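Local coordinates for protein beta-fructofuranosidase (Bifidobacterium adolescentis, PDB 6NOB) that probably hydrolyses terminal beta-D-fructofuranosides such as sucrose, as a family 32 glycoside hydrolase, at residues A[536-550]-A[606-618]. Sequence-based numbering, arbitrary orientation.
Sequences LAKGVNPQDGRPTEL and LFQGADGDGELRI
Phe-607 packs its ring against Leu-550, Thr-548 and Ala-537 of the hairpin 536-550 and shows how one aromatic side chain can join two sheets. From its CB, which lies 3.9 Å from Leu-550 CD2, the side chain runs with CG anti to the backbone N (chi1 -178°), which carries the ring alongside Leu-550, the two side chains running in opposite senses. Leu-550 CB sits over the ring centre, 10° off the normal, in a CH-pi contact that also takes in Phe-607 CD2, while Leu-550 CD2 flanks CG and CD1 of the Phe-607 ring. Farther out, Phe-607 CE1 meets Ala-537 CB at 3.9 Å, Phe-607 CE2 meets Thr-548 CB at 3.6 Å, and Phe-607 CZ approaches Thr-548 OG1 to 3.2 Å. That hydroxyl donates to a water which in turn bonds to Gln-608 O and Val-540 O. Beyond the edge of the ring, Ala-610 N gives a hydrogen bond of 3.0 Å to Lys-538 O. An alanine in place of Phe-607 would probably open a gap under Leu-550 and leave Ala-537 and Thr-548 without their aromatic neighbour. Val-592 packs on Leu-536 and Leu-550 from the other sheet. Leu-536 and Ala-537 form a classic beta bulge opposite Leu-550. A loop after strand 601-606 of one sheet thus packs its aromatic against a hairpin of the other, as expected for the C-terminal beta-sandwich of family 32.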
loop_
_atom_site.group_PDB
_atom_site.type_symbol
_atom_site.label_atom_id
_atom_site.label_comp_id
_atom_site.label_asym_id
_atom_site.label_seq_id
_atom_site.Cartn_x
_atom_site.Cartn_y
_atom_site.Cartn_z
ATOM N N LEU A 536 20.787 -13.844 -2.057
ATOM C CA LEU A 536 19.665 -13.815 -1.127
ATOM C C LEU A 536 18.640 -14.906 -1.412
ATOM O O LEU A 536 18.088 -15.494 -0.475
ATOM C CB LEU A 536 18.989 -12.442 -1.165
ATOM C CG LEU A 536 19.906 -11.218 -1.071
ATOM C CD1 LEU A 536 19.091 -9.933 -1.124
ATOM C CD2 LEU A 536 20.752 -11.266 0.194
ATOM N N ALA A 537 18.369 -15.190 -2.684
ATOM C CA ALA A 537 17.368 -16.186 -3.038
ATOM C C ALA A 537 17.540 -16.583 -4.495
ATOM O O ALA A 537 18.100 -15.837 -5.304
ATOM C CB ALA A 537 15.947 -15.668 -2.797
ATOM N N LYS A 538 17.050 -17.778 -4.809
ATOM C CA LYS A 538 17.001 -18.287 -6.168
ATOM C C LYS A 538 15.588 -18.774 -6.451
ATOM O O LYS A 538 14.807 -19.045 -5.534
ATOM C CB LYS A 538 18.001 -19.432 -6.393
ATOM C CG LYS A 538 19.451 -18.994 -6.513
ATOM C CD LYS A 538 20.401 -20.098 -6.072
ATOM C CE LYS A 538 21.736 -19.998 -6.797
ATOM N NZ LYS A 538 22.856 -20.579 -6.001
ATOM N N GLY A 539 15.267 -18.889 -7.734
ATOM C CA GLY A 539 13.954 -19.359 -8.126
ATOM C C GLY A 539 13.795 -19.513 -9.622
ATOM O O GLY A 539 14.730 -19.915 -10.321
ATOM N N VAL A 540 12.611 -19.182 -10.126
ATOM C CA VAL A 540 12.280 -19.373 -11.532
ATOM C C VAL A 540 11.404 -18.215 -11.988
ATOM O O VAL A 540 10.495 -17.787 -11.269
ATOM C CB VAL A 540 11.582 -20.730 -11.762
ATOM C CG1 VAL A 540 10.776 -20.714 -13.043
ATOM C CG2 VAL A 540 12.607 -21.859 -11.795
ATOM N N ASN A 541 11.695 -17.697 -13.182
ATOM C CA ASN A 541 10.882 -16.671 -13.821
ATOM C C ASN A 541 9.502 -17.240 -14.126
ATOM O O ASN A 541 9.377 -18.151 -14.955
ATOM C CB ASN A 541 11.559 -16.172 -15.099
ATOM C CG ASN A 541 10.843 -14.986 -15.721
ATOM O OD1 ASN A 541 9.672 -15.074 -16.092
ATOM N ND2 ASN A 541 11.550 -13.867 -15.845
ATOM N N PRO A 542 8.443 -16.721 -13.497
ATOM C CA PRO A 542 7.113 -17.334 -13.653
ATOM C C PRO A 542 6.520 -17.198 -15.044
ATOM O O PRO A 542 5.457 -17.783 -15.293
ATOM C CB PRO A 542 6.261 -16.586 -12.621
ATOM C CG PRO A 542 6.932 -15.259 -12.484
ATOM C CD PRO A 542 8.405 -15.530 -12.630
ATOM N N GLN A 543 7.154 -16.458 -15.952
ATOM C CA GLN A 543 6.623 -16.262 -17.296
ATOM C C GLN A 543 7.295 -17.142 -18.342
ATOM O O GLN A 543 6.612 -17.668 -19.225
ATOM C CB GLN A 543 6.753 -14.791 -17.707
ATOM C CG GLN A 543 5.901 -13.843 -16.874
ATOM C CD GLN A 543 4.414 -14.022 -17.127
ATOM O OE1 GLN A 543 4.004 -14.498 -18.188
ATOM N NE2 GLN A 543 3.598 -13.642 -16.150
ATOM N N ASP A 544 8.614 -17.318 -18.269
ATOM C CA ASP A 544 9.333 -18.145 -19.230
ATOM C C ASP A 544 10.102 -19.292 -18.592
ATOM O O ASP A 544 10.795 -20.022 -19.308
ATOM C CB ASP A 544 10.295 -17.286 -20.067
ATOM C CG ASP A 544 11.170 -16.379 -19.218
ATOM O OD1 ASP A 544 11.679 -16.840 -18.175
ATOM O OD2 ASP A 544 11.355 -15.202 -19.597
ATOM N N GLY A 545 10.009 -19.473 -17.275
ATOM C CA GLY A 545 10.676 -20.586 -16.628
ATOM C C GLY A 545 12.172 -20.447 -16.467
ATOM O O GLY A 545 12.823 -21.406 -16.042
ATOM N N ARG A 546 12.735 -19.287 -16.794
ATOM C CA ARG A 546 14.167 -19.083 -16.662
ATOM C C ARG A 546 14.577 -19.108 -15.189
ATOM O O ARG A 546 13.806 -18.702 -14.315
ATOM C CB ARG A 546 14.575 -17.748 -17.278
ATOM C CG ARG A 546 14.919 -17.795 -18.756
ATOM C CD ARG A 546 15.538 -16.474 -19.183
ATOM N NE ARG A 546 14.576 -15.374 -19.131
ATOM C CZ ARG A 546 14.874 -14.138 -18.743
ATOM N NH1 ARG A 546 16.111 -13.842 -18.364
ATOM N NH2 ARG A 546 13.937 -13.198 -18.732
ATOM N N PRO A 547 15.780 -19.592 -14.888
ATOM C CA PRO A 547 16.291 -19.485 -13.516
ATOM C C PRO A 547 16.456 -18.026 -13.112
ATOM O O PRO A 547 16.941 -17.200 -13.889
ATOM C CB PRO A 547 17.643 -20.206 -13.584
ATOM C CG PRO A 547 17.535 -21.111 -14.779
ATOM C CD PRO A 547 16.669 -20.383 -15.758
ATOM N N THR A 548 16.041 -17.706 -11.886
ATOM C CA THR A 548 16.231 -16.368 -11.346
ATOM C C THR A 548 17.182 -16.421 -10.157
ATOM O O THR A 548 17.295 -17.442 -9.470
ATOM C CB THR A 548 14.918 -15.718 -10.902
ATOM O OG1 THR A 548 14.275 -16.528 -9.909
ATOM C CG2 THR A 548 13.992 -15.561 -12.098
ATOM N N GLU A 549 17.852 -15.297 -9.914
ATOM C CA GLU A 549 18.798 -15.171 -8.814
ATOM C C GLU A 549 18.705 -13.758 -8.266
ATOM O O GLU A 549 18.708 -12.793 -9.037
ATOM C CB GLU A 549 20.227 -15.482 -9.276
ATOM C CG GLU A 549 21.168 -15.851 -8.148
ATOM C CD GLU A 549 22.574 -16.156 -8.628
ATOM O OE1 GLU A 549 22.942 -15.717 -9.739
ATOM O OE2 GLU A 549 23.310 -16.839 -7.887
ATOM N N LEU A 550 18.610 -13.641 -6.944
ATOM C CA LEU A 550 18.476 -12.359 -6.263
ATOM C C LEU A 550 19.739 -12.098 -5.454
ATOM O O LEU A 550 20.078 -12.879 -4.558
ATOM C CB LEU A 550 17.244 -12.347 -5.357
ATOM C CG LEU A 550 17.021 -11.086 -4.519
ATOM C CD1 LEU A 550 16.802 -9.889 -5.425
ATOM C CD2 LEU A 550 15.846 -11.269 -3.568
ATOM N N LEU A 606 9.485 -7.430 -5.080
ATOM C CA LEU A 606 8.980 -8.793 -5.152
ATOM C C LEU A 606 9.991 -9.692 -5.852
ATOM O O LEU A 606 10.584 -9.314 -6.866
ATOM C CB LEU A 606 7.650 -8.836 -5.904
ATOM C CG LEU A 606 6.488 -8.007 -5.358
ATOM C CD1 LEU A 606 5.253 -8.203 -6.225
ATOM C CD2 LEU A 606 6.199 -8.373 -3.912
ATOM N N PHE A 607 10.188 -10.889 -5.303
ATOM C CA PHE A 607 11.042 -11.886 -5.944
ATOM C C PHE A 607 10.621 -13.257 -5.437
ATOM O O PHE A 607 10.884 -13.591 -4.278
ATOM C CB PHE A 607 12.515 -11.624 -5.656
ATOM C CG PHE A 607 13.435 -12.602 -6.327
ATOM C CD1 PHE A 607 13.824 -13.765 -5.681
ATOM C CD2 PHE A 607 13.894 -12.368 -7.613
ATOM C CE1 PHE A 607 14.661 -14.672 -6.304
ATOM C CE2 PHE A 607 14.733 -13.270 -8.239
ATOM C CZ PHE A 607 15.117 -14.423 -7.584
ATOM N N GLN A 608 9.997 -14.051 -6.304
ATOM C CA GLN A 608 9.485 -15.365 -5.923
ATOM C C GLN A 608 10.641 -16.348 -5.774
ATOM O O GLN A 608 11.172 -16.861 -6.761
ATOM C CB GLN A 608 8.478 -15.863 -6.952
ATOM C CG GLN A 608 7.828 -17.185 -6.583
ATOM C CD GLN A 608 7.050 -17.102 -5.282
ATOM O OE1 GLN A 608 6.044 -16.398 -5.192
ATOM N NE2 GLN A 608 7.515 -17.821 -4.265
ATOM N N GLY A 609 11.036 -16.617 -4.533
ATOM C CA GLY A 609 11.982 -17.680 -4.283
ATOM C C GLY A 609 11.338 -19.045 -4.411
ATOM O O GLY A 609 10.117 -19.198 -4.369
ATOM N N ALA A 610 12.182 -20.059 -4.583
ATOM C CA ALA A 610 11.684 -21.420 -4.725
ATOM C C ALA A 610 10.949 -21.856 -3.461
ATOM O O ALA A 610 11.255 -21.409 -2.351
ATOM C CB ALA A 610 12.834 -22.380 -5.024
ATOM N N ASP A 611 9.958 -22.727 -3.641
ATOM C CA ASP A 611 9.238 -23.271 -2.500
ATOM C C ASP A 611 10.145 -24.194 -1.698
ATOM O O ASP A 611 11.084 -24.797 -2.227
ATOM C CB ASP A 611 7.989 -24.025 -2.956
ATOM C CG ASP A 611 6.895 -24.032 -1.902
ATOM O OD1 ASP A 611 6.777 -23.039 -1.151
ATOM O OD2 ASP A 611 6.152 -25.031 -1.823
ATOM N N GLY A 612 9.861 -24.300 -0.404
ATOM C CA GLY A 612 10.690 -25.104 0.470
ATOM C C GLY A 612 11.787 -24.288 1.118
ATOM O O GLY A 612 11.563 -23.141 1.509
ATOM N N ASP A 613 12.982 -24.859 1.223
ATOM C CA ASP A 613 14.075 -24.190 1.910
ATOM C C ASP A 613 14.811 -23.237 0.974
ATOM O O ASP A 613 14.897 -23.460 -0.237
ATOM C CB ASP A 613 15.056 -25.214 2.480
ATOM C CG ASP A 613 14.478 -25.982 3.655
ATOM O OD1 ASP A 613 13.420 -25.569 4.178
ATOM O OD2 ASP A 613 15.085 -27.002 4.050
ATOM N N GLY A 614 15.339 -22.161 1.558
ATOM C CA GLY A 614 16.188 -21.226 0.860
ATOM C C GLY A 614 17.636 -21.330 1.302
ATOM O O GLY A 614 18.044 -22.268 1.990
ATOM N N GLU A 615 18.419 -20.335 0.892
ATOM C CA GLU A 615 19.835 -20.306 1.229
ATOM C C GLU A 615 20.360 -18.885 1.087
ATOM O O GLU A 615 20.044 -18.193 0.116
ATOM C CB GLU A 615 20.644 -21.262 0.341
ATOM C CG GLU A 615 22.142 -20.981 0.316
ATOM C CD GLU A 615 22.958 -22.160 -0.187
ATOM O OE1 GLU A 615 22.939 -23.223 0.473
ATOM O OE2 GLU A 615 23.624 -22.024 -1.235
ATOM N N LEU A 616 21.156 -18.461 2.066
ATOM C CA LEU A 616 21.849 -17.180 2.042
ATOM C C LEU A 616 23.341 -17.434 1.899
ATOM O O LEU A 616 23.911 -18.237 2.645
ATOM C CB LEU A 616 21.567 -16.379 3.314
ATOM C CG LEU A 616 22.453 -15.157 3.551
ATOM C CD1 LEU A 616 22.174 -14.080 2.509
ATOM C CD2 LEU A 616 22.254 -14.618 4.958
ATOM N N ARG A 617 23.970 -16.754 0.944
ATOM C CA ARG A 617 25.381 -16.950 0.640
ATOM C C ARG A 617 26.078 -15.600 0.679
ATOM O O ARG A 617 25.614 -14.643 0.052
ATOM C CB ARG A 617 25.557 -17.619 -0.727
ATOM C CG ARG A 617 26.953 -18.141 -1.007
ATOM C CD ARG A 617 26.947 -19.119 -2.176
ATOM N NE ARG A 617 26.388 -20.417 -1.804
ATOM C CZ ARG A 617 27.119 -21.486 -1.500
ATOM N NH1 ARG A 617 28.444 -21.415 -1.523
ATOM N NH2 ARG A 617 26.525 -22.625 -1.173
ATOM N N ILE A 618 27.183 -15.521 1.420
ATOM C CA ILE A 618 27.879 -14.265 1.668
ATOM C C ILE A 618 29.356 -14.448 1.351
ATOM O O ILE A 618 29.978 -15.414 1.806
ATOM C CB ILE A 618 27.699 -13.787 3.122
ATOM C CG1 ILE A 618 26.214 -13.667 3.465
ATOM C CG2 ILE A 618 28.407 -12.458 3.345
ATOM C CD1 ILE A 618 25.939 -13.662 4.947
HETATM O O HOH W 1 16.871 -18.209 -0.297
HETATM O O HOH W 2 11.594 -15.797 -9.228
HETATM O O HOH W 3 10.231 -19.219 -8.312
#